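Local atomic coordinates of glutathione S-transferase 1 (Ascaris suum, PDB entry 4Q5F), a protein that conjugates reduced glutathione to a wide range of hydrophobic electrophiles, foreign and endogenous, and can also act as a glutathione peroxidase. Residues Y16-F21 with E28-I33; Q75-Y80 with S102-F107. All blocks are in the same frame, centred on the assembly; numbering follows the deposited sequence.

From the N terminus, strand 16-21 runs inside the sheet of the N-terminal domain, and the chain turns back after a few residues into helix 27-37; contact 1 closes this short loop by laying the helix on the strand. The chain then completes the sheet and enters helix 76-86. Contact 2 opens only there and closes a longer, mostly helical loop, joining the last helix of the N-terminal domain to helix 94-114 of the all-helical domain. The two loops follow in series, neither nested nor crossed, yet the contacts touch: Tyr80 packs on Gly29 and Ala30, and Ile79 on Ala30. Both also reach the same glutathione, contact 1 at its cysteinyl part and contact 2 at its gamma-glutamyl end.

Contact 1: residues Y16-F21 with E28-I33; sequences YKLTYF and EGARLI. With GSH (glutathione), chain E.
Apolar packing between strand and helix rests on Leu18, whose two methyls, CD1 and CD2, both touch the CB of Ala30, each at 3.8 Å. CG of Leu18 lies anti to the backbone N (chi1 179°), which sends the fork to the helix, and CD2 of Leu18 also meets the CG of Arg31 at 3.6 Å. The two longer side chains cross there at about a right angle.

The polar part belongs to the guanidinium of Arg31. NH2 of Arg31 donates to the backbone O of Phe21 (3.2 Å, N-H...O 147°), with the acceptor close to the guanidinium plane, and NH1 of Arg31 forms a salt bridge with OE1 of Glu28, one helical turn back, at 3.1 Å. Ile23 O takes a further bond from NH1 and Asp43 pairs with NE, so several partners fix the rotation of this buried cation. NH2 of Arg31 also lies at the edge of the Tyr20 ring, 3.9 Å from CD2 of Tyr20, the two planes being 68° apart.

Toward glutathione, the OH of Tyr20 stands 3.3 Å from the glutathione SG2 and accepts a bond from the N of Leu26. The ring of Phe21 brings CE2 to within 3.7 Å of the glutathione O2, which lies at its edge.

Strand, helix and strand 42-46 form the beta-alpha-beta unit opening the thioredoxin-like domain; Tyr20 probably corresponds to the tyrosine that sigma-class transferases place beside the thiol.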
loop_
_atom_site.group_PDB
_atom_site.type_symbol
_atom_site.label_atom_id
_atom_site.label_comp_id
_atom_site.label_asym_id
_atom_site.label_seq_id
_atom_site.Cartn_x
_atom_site.Cartn_y
_atom_site.Cartn_z
ATOM N N TYR B 16 20.848 7.258 -9.743
ATOM C CA TYR B 16 19.707 6.353 -9.627
ATOM C C TYR B 16 19.855 5.107 -10.496
ATOM O O TYR B 16 20.165 5.200 -11.684
ATOM C CB TYR B 16 18.425 7.081 -10.034
ATOM C CG TYR B 16 18.028 8.202 -9.103
ATOM C CD1 TYR B 16 17.500 7.935 -7.848
ATOM C CD2 TYR B 16 18.169 9.530 -9.484
ATOM C CE1 TYR B 16 17.132 8.957 -6.993
ATOM C CE2 TYR B 16 17.803 10.559 -8.638
ATOM C CZ TYR B 16 17.284 10.267 -7.395
ATOM O OH TYR B 16 16.919 11.291 -6.551
ATOM N N LYS B 17 19.620 3.944 -9.893
ATOM C CA LYS B 17 19.547 2.687 -10.631
ATOM C C LYS B 17 18.275 1.926 -10.259
ATOM O O LYS B 17 18.056 1.589 -9.094
ATOM C CB LYS B 17 20.778 1.822 -10.355
ATOM C CG LYS B 17 20.741 0.460 -11.034
ATOM C CD LYS B 17 22.084 -0.241 -10.930
ATOM C CE LYS B 17 21.951 -1.753 -10.993
ATOM N NZ LYS B 17 22.471 -2.396 -9.754
ATOM N N LEU B 18 17.440 1.669 -11.261
ATOM C CA LEU B 18 16.209 0.911 -11.080
ATOM C C LEU B 18 16.395 -0.499 -11.620
ATOM O O LEU B 18 16.742 -0.679 -12.786
ATOM C CB LEU B 18 15.054 1.595 -11.813
ATOM C CG LEU B 18 13.691 0.896 -11.737
ATOM C CD1 LEU B 18 13.090 1.033 -10.346
ATOM C CD2 LEU B 18 12.748 1.447 -12.793
ATOM N N THR B 19 16.160 -1.491 -10.765
ATOM C CA THR B 19 16.295 -2.894 -11.147
ATOM C C THR B 19 14.929 -3.570 -11.204
ATOM O O THR B 19 14.248 -3.703 -10.189
ATOM C CB THR B 19 17.203 -3.658 -10.163
ATOM O OG1 THR B 19 18.498 -3.046 -10.133
ATOM C CG2 THR B 19 17.354 -5.117 -10.575
ATOM N N TYR B 20 14.541 -3.991 -12.403
ATOM C CA TYR B 20 13.274 -4.682 -12.614
ATOM C C TYR B 20 13.413 -5.596 -13.825
ATOM O O TYR B 20 14.434 -5.574 -14.510
ATOM C CB TYR B 20 12.139 -3.674 -12.826
ATOM C CG TYR B 20 10.757 -4.285 -12.741
ATOM C CD1 TYR B 20 10.279 -4.805 -11.546
ATOM C CD2 TYR B 20 9.932 -4.346 -13.857
ATOM C CE1 TYR B 20 9.020 -5.368 -11.463
ATOM C CE2 TYR B 20 8.671 -4.906 -13.783
ATOM C CZ TYR B 20 8.221 -5.415 -12.584
ATOM O OH TYR B 20 6.968 -5.973 -12.503
ATOM N N PHE B 21 12.395 -6.410 -14.081
ATOM C CA PHE B 21 12.406 -7.298 -15.236
ATOM C C PHE B 21 12.106 -6.519 -16.514
ATOM O O PHE B 21 11.813 -5.322 -16.465
ATOM C CB PHE B 21 11.401 -8.432 -15.039
ATOM C CG PHE B 21 11.609 -9.204 -13.766
ATOM C CD1 PHE B 21 12.727 -10.003 -13.602
ATOM C CD2 PHE B 21 10.690 -9.126 -12.731
ATOM C CE1 PHE B 21 12.923 -10.712 -12.434
ATOM C CE2 PHE B 21 10.883 -9.834 -11.560
ATOM C CZ PHE B 21 12.002 -10.627 -11.411
ATOM N N GLU B 28 7.489 -0.108 -14.235
ATOM C CA GLU B 28 7.166 0.974 -15.163
ATOM C C GLU B 28 6.771 2.258 -14.444
ATOM O O GLU B 28 7.014 3.358 -14.941
ATOM C CB GLU B 28 6.030 0.547 -16.094
ATOM C CG GLU B 28 5.777 1.500 -17.255
ATOM C CD GLU B 28 6.968 1.611 -18.193
ATOM O OE1 GLU B 28 7.782 0.664 -18.242
ATOM O OE2 GLU B 28 7.089 2.647 -18.878
ATOM N N GLY B 29 6.142 2.109 -13.283
ATOM C CA GLY B 29 5.735 3.250 -12.488
ATOM C C GLY B 29 6.905 4.171 -12.204
ATOM O O GLY B 29 6.828 5.376 -12.437
ATOM N N ALA B 30 7.999 3.595 -11.715
ATOM C CA ALA B 30 9.211 4.355 -11.431
ATOM C C ALA B 30 9.773 4.998 -12.698
ATOM O O ALA B 30 10.134 6.173 -12.694
ATOM C CB ALA B 30 10.254 3.455 -10.791
ATOM N N ARG B 31 9.849 4.220 -13.776
ATOM C CA ARG B 31 10.356 4.715 -15.054
ATOM C C ARG B 31 9.587 5.950 -15.498
ATOM O O ARG B 31 10.181 6.958 -15.880
ATOM C CB ARG B 31 10.240 3.636 -16.132
ATOM C CG ARG B 31 11.073 2.392 -15.877
ATOM C CD ARG B 31 10.805 1.335 -16.934
ATOM N NE ARG B 31 11.547 0.100 -16.676
ATOM C CZ ARG B 31 11.025 -1.125 -16.683
ATOM N NH1 ARG B 31 9.736 -1.324 -16.939
ATOM N NH2 ARG B 31 11.803 -2.168 -16.434
ATOM N N LEU B 32 8.262 5.859 -15.444
ATOM C CA LEU B 32 7.391 6.962 -15.830
ATOM C C LEU B 32 7.673 8.207 -14.996
ATOM O O LEU B 32 7.644 9.328 -15.502
ATOM C CB LEU B 32 5.928 6.554 -15.664
ATOM C CG LEU B 32 5.390 5.590 -16.719
ATOM C CD1 LEU B 32 4.125 4.910 -16.229
ATOM C CD2 LEU B 32 5.125 6.330 -18.019
ATOM N N ILE B 33 7.947 8.003 -13.714
ATOM C CA ILE B 33 8.198 9.114 -12.805
ATOM C C ILE B 33 9.536 9.786 -13.124
ATOM O O ILE B 33 9.657 11.007 -13.036
ATOM C CB ILE B 33 8.148 8.655 -11.332
ATOM C CG1 ILE B 33 6.739 8.169 -10.986
ATOM C CG2 ILE B 33 8.520 9.795 -10.389
ATOM C CD1 ILE B 33 6.653 7.346 -9.717
HETATM N N1 GSH E . 4.655 -5.663 -3.029
HETATM C CA1 GSH E . 5.730 -5.709 -3.954
HETATM C C1 GSH E . 5.898 -4.353 -4.600
HETATM O O11 GSH E . 7.029 -3.977 -5.003
HETATM O O12 GSH E . 4.905 -3.593 -4.738
HETATM C CB1 GSH E . 5.436 -6.753 -5.020
HETATM C CG1 GSH E . 6.683 -6.976 -5.887
HETATM C CD1 GSH E . 6.533 -8.220 -6.775
HETATM O OE1 GSH E . 5.594 -8.969 -6.612
HETATM N N2 GSH E . 7.518 -8.485 -7.797
HETATM C CA2 GSH E . 7.436 -9.631 -8.651
HETATM C C2 GSH E . 8.699 -10.464 -8.489
HETATM O O2 GSH E . 9.712 -9.951 -8.044
HETATM C CB2 GSH E . 7.345 -9.203 -10.091
HETATM S SG2 GSH E . 5.917 -8.196 -10.333
HETATM N N3 GSH E . 8.697 -11.856 -8.882
HETATM C CA3 GSH E . 9.883 -12.661 -8.740
HETATM C C3 GSH E . 9.850 -13.401 -7.404
HETATM O O31 GSH E . 8.998 -13.091 -6.534
HETATM O O32 GSH E . 10.680 -14.321 -7.181
#

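Contact 2: residues Q75-Y80 with S102-F107; sequences QSAAIY and SIFDQF. With GSH (glutathione), chain E.
The alpha-carboxylate of the gamma-glutamyl residue of glutathione is gripped twice by Ser76, whose OG donates to O12 at 2.6 Å while its backbone N donates to O11 at 2.8 Å, nearly straight at 165°. A chi1 of 59° sets OG between the backbone N and the carbonyl carbon, on the carboxylate side. Because Ser76 is the first residue of a helix, the dipole there probably favours the bound anion. Gln75, at the N-cap position, bends at chi2 and offers OE1 to N1 of glutathione at 2.8 Å; its NE2 turns to Asp109 of the second subunit, which is also hydrogen-bonded to the ligand.

Between the helices the contact is apolar and centred on Phe104. CZ of Phe104 comes up to the edge of the Tyr80 ring, 3.5 Å from CE2 of Tyr80, with the ring planes almost perpendicular (88°) and the centroids 5.6 Å apart. Beside it CE2 of Phe104 lies 4.0 Å from the CB of Ala77. The OH of Tyr80 donates a hydrogen bond to the backbone O of Leu26.

Helix 76-86 thus packs against both helix 27-37, where Ile33 meets Tyr80, and helix 94-114, while Trp167 of helix 167-182 touches Tyr80 and meets Phe104 edge-to-face, bringing a fourth helix to the domain interface.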
loop_
_atom_site.group_PDB
_atom_site.type_symbol
_atom_site.label_atom_id
_atom_site.label_comp_id
_atom_site.label_asym_id
_atom_site.label_seq_id
_atom_site.Cartn_x
_atom_site.Cartn_y
_atom_site.Cartn_z
ATOM N N GLN B 75 10.003 -2.431 -2.589
ATOM C CA GLN B 75 8.570 -2.116 -2.595
ATOM C C GLN B 75 8.225 -0.929 -3.502
ATOM O O GLN B 75 8.575 0.218 -3.221
ATOM C CB GLN B 75 8.037 -1.914 -1.172
ATOM C CG GLN B 75 8.012 -3.200 -0.352
ATOM C CD GLN B 75 6.868 -4.120 -0.740
ATOM O OE1 GLN B 75 6.012 -3.757 -1.547
ATOM N NE2 GLN B 75 6.848 -5.316 -0.165
ATOM N N SER B 76 7.521 -1.241 -4.587
ATOM C CA SER B 76 7.203 -0.289 -5.652
ATOM C C SER B 76 6.556 1.015 -5.175
ATOM O O SER B 76 6.981 2.103 -5.567
ATOM C CB SER B 76 6.283 -0.960 -6.674
ATOM O OG SER B 76 5.083 -1.402 -6.064
ATOM N N ALA B 77 5.520 0.911 -4.348
ATOM C CA ALA B 77 4.794 2.095 -3.901
ATOM C C ALA B 77 5.704 3.030 -3.101
ATOM O O ALA B 77 5.614 4.253 -3.223
ATOM C CB ALA B 77 3.576 1.702 -3.082
ATOM N N ALA B 78 6.580 2.451 -2.288
ATOM C CA ALA B 78 7.555 3.237 -1.545
ATOM C C ALA B 78 8.510 3.914 -2.521
ATOM O O ALA B 78 8.953 5.039 -2.292
ATOM C CB ALA B 78 8.323 2.355 -0.574
ATOM N N ILE B 79 8.819 3.222 -3.615
ATOM C CA ILE B 79 9.694 3.768 -4.647
ATOM C C ILE B 79 9.011 4.924 -5.375
ATOM O O ILE B 79 9.623 5.967 -5.601
ATOM C CB ILE B 79 10.124 2.679 -5.660
ATOM C CG1 ILE B 79 11.002 1.639 -4.964
ATOM C CG2 ILE B 79 10.879 3.293 -6.838
ATOM C CD1 ILE B 79 11.259 0.389 -5.783
ATOM N N TYR B 80 7.746 4.734 -5.746
ATOM C CA TYR B 80 6.979 5.779 -6.414
ATOM C C TYR B 80 6.967 7.049 -5.571
ATOM O O TYR B 80 7.245 8.141 -6.066
ATOM C CB TYR B 80 5.530 5.344 -6.641
ATOM C CG TYR B 80 5.335 4.061 -7.420
ATOM C CD1 TYR B 80 6.300 3.594 -8.301
ATOM C CD2 TYR B 80 4.165 3.321 -7.280
ATOM C CE1 TYR B 80 6.109 2.422 -9.014
ATOM C CE2 TYR B 80 3.968 2.153 -7.984
ATOM C CZ TYR B 80 4.941 1.710 -8.851
ATOM O OH TYR B 80 4.742 0.545 -9.552
ATOM N N SER B 102 -3.768 8.424 -0.829
ATOM C CA SER B 102 -5.089 7.851 -0.616
ATOM C C SER B 102 -5.655 7.258 -1.900
ATOM O O SER B 102 -6.110 6.116 -1.914
ATOM C CB SER B 102 -6.044 8.913 -0.068
ATOM O OG SER B 102 -7.264 8.329 0.358
ATOM N N ILE B 103 -5.622 8.026 -2.983
ATOM C CA ILE B 103 -6.210 7.563 -4.234
ATOM C C ILE B 103 -5.424 6.392 -4.822
ATOM O O ILE B 103 -6.000 5.512 -5.459
ATOM C CB ILE B 103 -6.325 8.703 -5.277
ATOM C CG1 ILE B 103 -7.059 8.220 -6.536
ATOM C CG2 ILE B 103 -4.954 9.249 -5.642
ATOM C CD1 ILE B 103 -8.491 7.769 -6.293
ATOM N N PHE B 104 -4.112 6.374 -4.607
ATOM C CA PHE B 104 -3.297 5.284 -5.127
ATOM C C PHE B 104 -3.533 3.995 -4.344
ATOM O O PHE B 104 -3.494 2.906 -4.915
ATOM C CB PHE B 104 -1.808 5.633 -5.119
ATOM C CG PHE B 104 -0.951 4.584 -5.767
ATOM C CD1 PHE B 104 -0.916 4.460 -7.146
ATOM C CD2 PHE B 104 -0.196 3.710 -5.002
ATOM C CE1 PHE B 104 -0.137 3.491 -7.751
ATOM C CE2 PHE B 104 0.586 2.739 -5.603
ATOM C CZ PHE B 104 0.615 2.630 -6.977
ATOM N N ASP B 105 -3.778 4.121 -3.043
ATOM C CA ASP B 105 -4.104 2.962 -2.219
ATOM C C ASP B 105 -5.426 2.338 -2.663
ATOM O O ASP B 105 -5.593 1.120 -2.619
ATOM C CB ASP B 105 -4.190 3.346 -0.739
ATOM C CG ASP B 105 -2.830 3.392 -0.060
ATOM O OD1 ASP B 105 -1.816 3.036 -0.699
ATOM O OD2 ASP B 105 -2.779 3.775 1.127
ATOM N N GLN B 106 -6.369 3.175 -3.082
ATOM C CA GLN B 106 -7.645 2.675 -3.578
ATOM C C GLN B 106 -7.430 1.978 -4.915
ATOM O O GLN B 106 -8.037 0.942 -5.195
ATOM C CB GLN B 106 -8.663 3.808 -3.732
ATOM C CG GLN B 106 -10.046 3.336 -4.168
ATOM C CD GLN B 106 -10.675 2.370 -3.180
ATOM O OE1 GLN B 106 -10.391 2.417 -1.984
ATOM N NE2 GLN B 106 -11.531 1.485 -3.678
ATOM N N PHE B 107 -6.567 2.559 -5.742
ATOM C CA PHE B 107 -6.174 1.931 -6.996
ATOM C C PHE B 107 -5.495 0.595 -6.715
ATOM O O PHE B 107 -5.679 -0.374 -7.451
ATOM C CB PHE B 107 -5.236 2.849 -7.780
ATOM C CG PHE B 107 -4.412 2.132 -8.809
ATOM C CD1 PHE B 107 -4.960 1.770 -10.028
ATOM C CD2 PHE B 107 -3.085 1.823 -8.560
ATOM C CE1 PHE B 107 -4.202 1.109 -10.976
ATOM C CE2 PHE B 107 -2.321 1.163 -9.504
ATOM C CZ PHE B 107 -2.881 0.806 -10.714
HETATM N N1 GSH E . 4.655 -5.663 -3.029
HETATM C CA1 GSH E . 5.730 -5.709 -3.954
HETATM C C1 GSH E . 5.898 -4.353 -4.600
HETATM O O11 GSH E . 7.029 -3.977 -5.003
HETATM O O12 GSH E . 4.905 -3.593 -4.738
HETATM C CB1 GSH E . 5.436 -6.753 -5.020
HETATM C CG1 GSH E . 6.683 -6.976 -5.887
HETATM C CD1 GSH E . 6.533 -8.220 -6.775
HETATM O OE1 GSH E . 5.594 -8.969 -6.612
HETATM N N2 GSH E . 7.518 -8.485 -7.797
HETATM C CA2 GSH E . 7.436 -9.631 -8.651
HETATM C C2 GSH E . 8.699 -10.464 -8.489
HETATM O O2 GSH E . 9.712 -9.951 -8.044
HETATM C CB2 GSH E . 7.345 -9.203 -10.091
HETATM S SG2 GSH E . 5.917 -8.196 -10.333
HETATM N N3 GSH E . 8.697 -11.856 -8.882
HETATM C CA3 GSH E . 9.883 -12.661 -8.740
HETATM C C3 GSH E . 9.850 -13.401 -7.404
HETATM O O31 GSH E . 8.998 -13.091 -6.534
HETATM O O32 GSH E . 10.680 -14.321 -7.181
#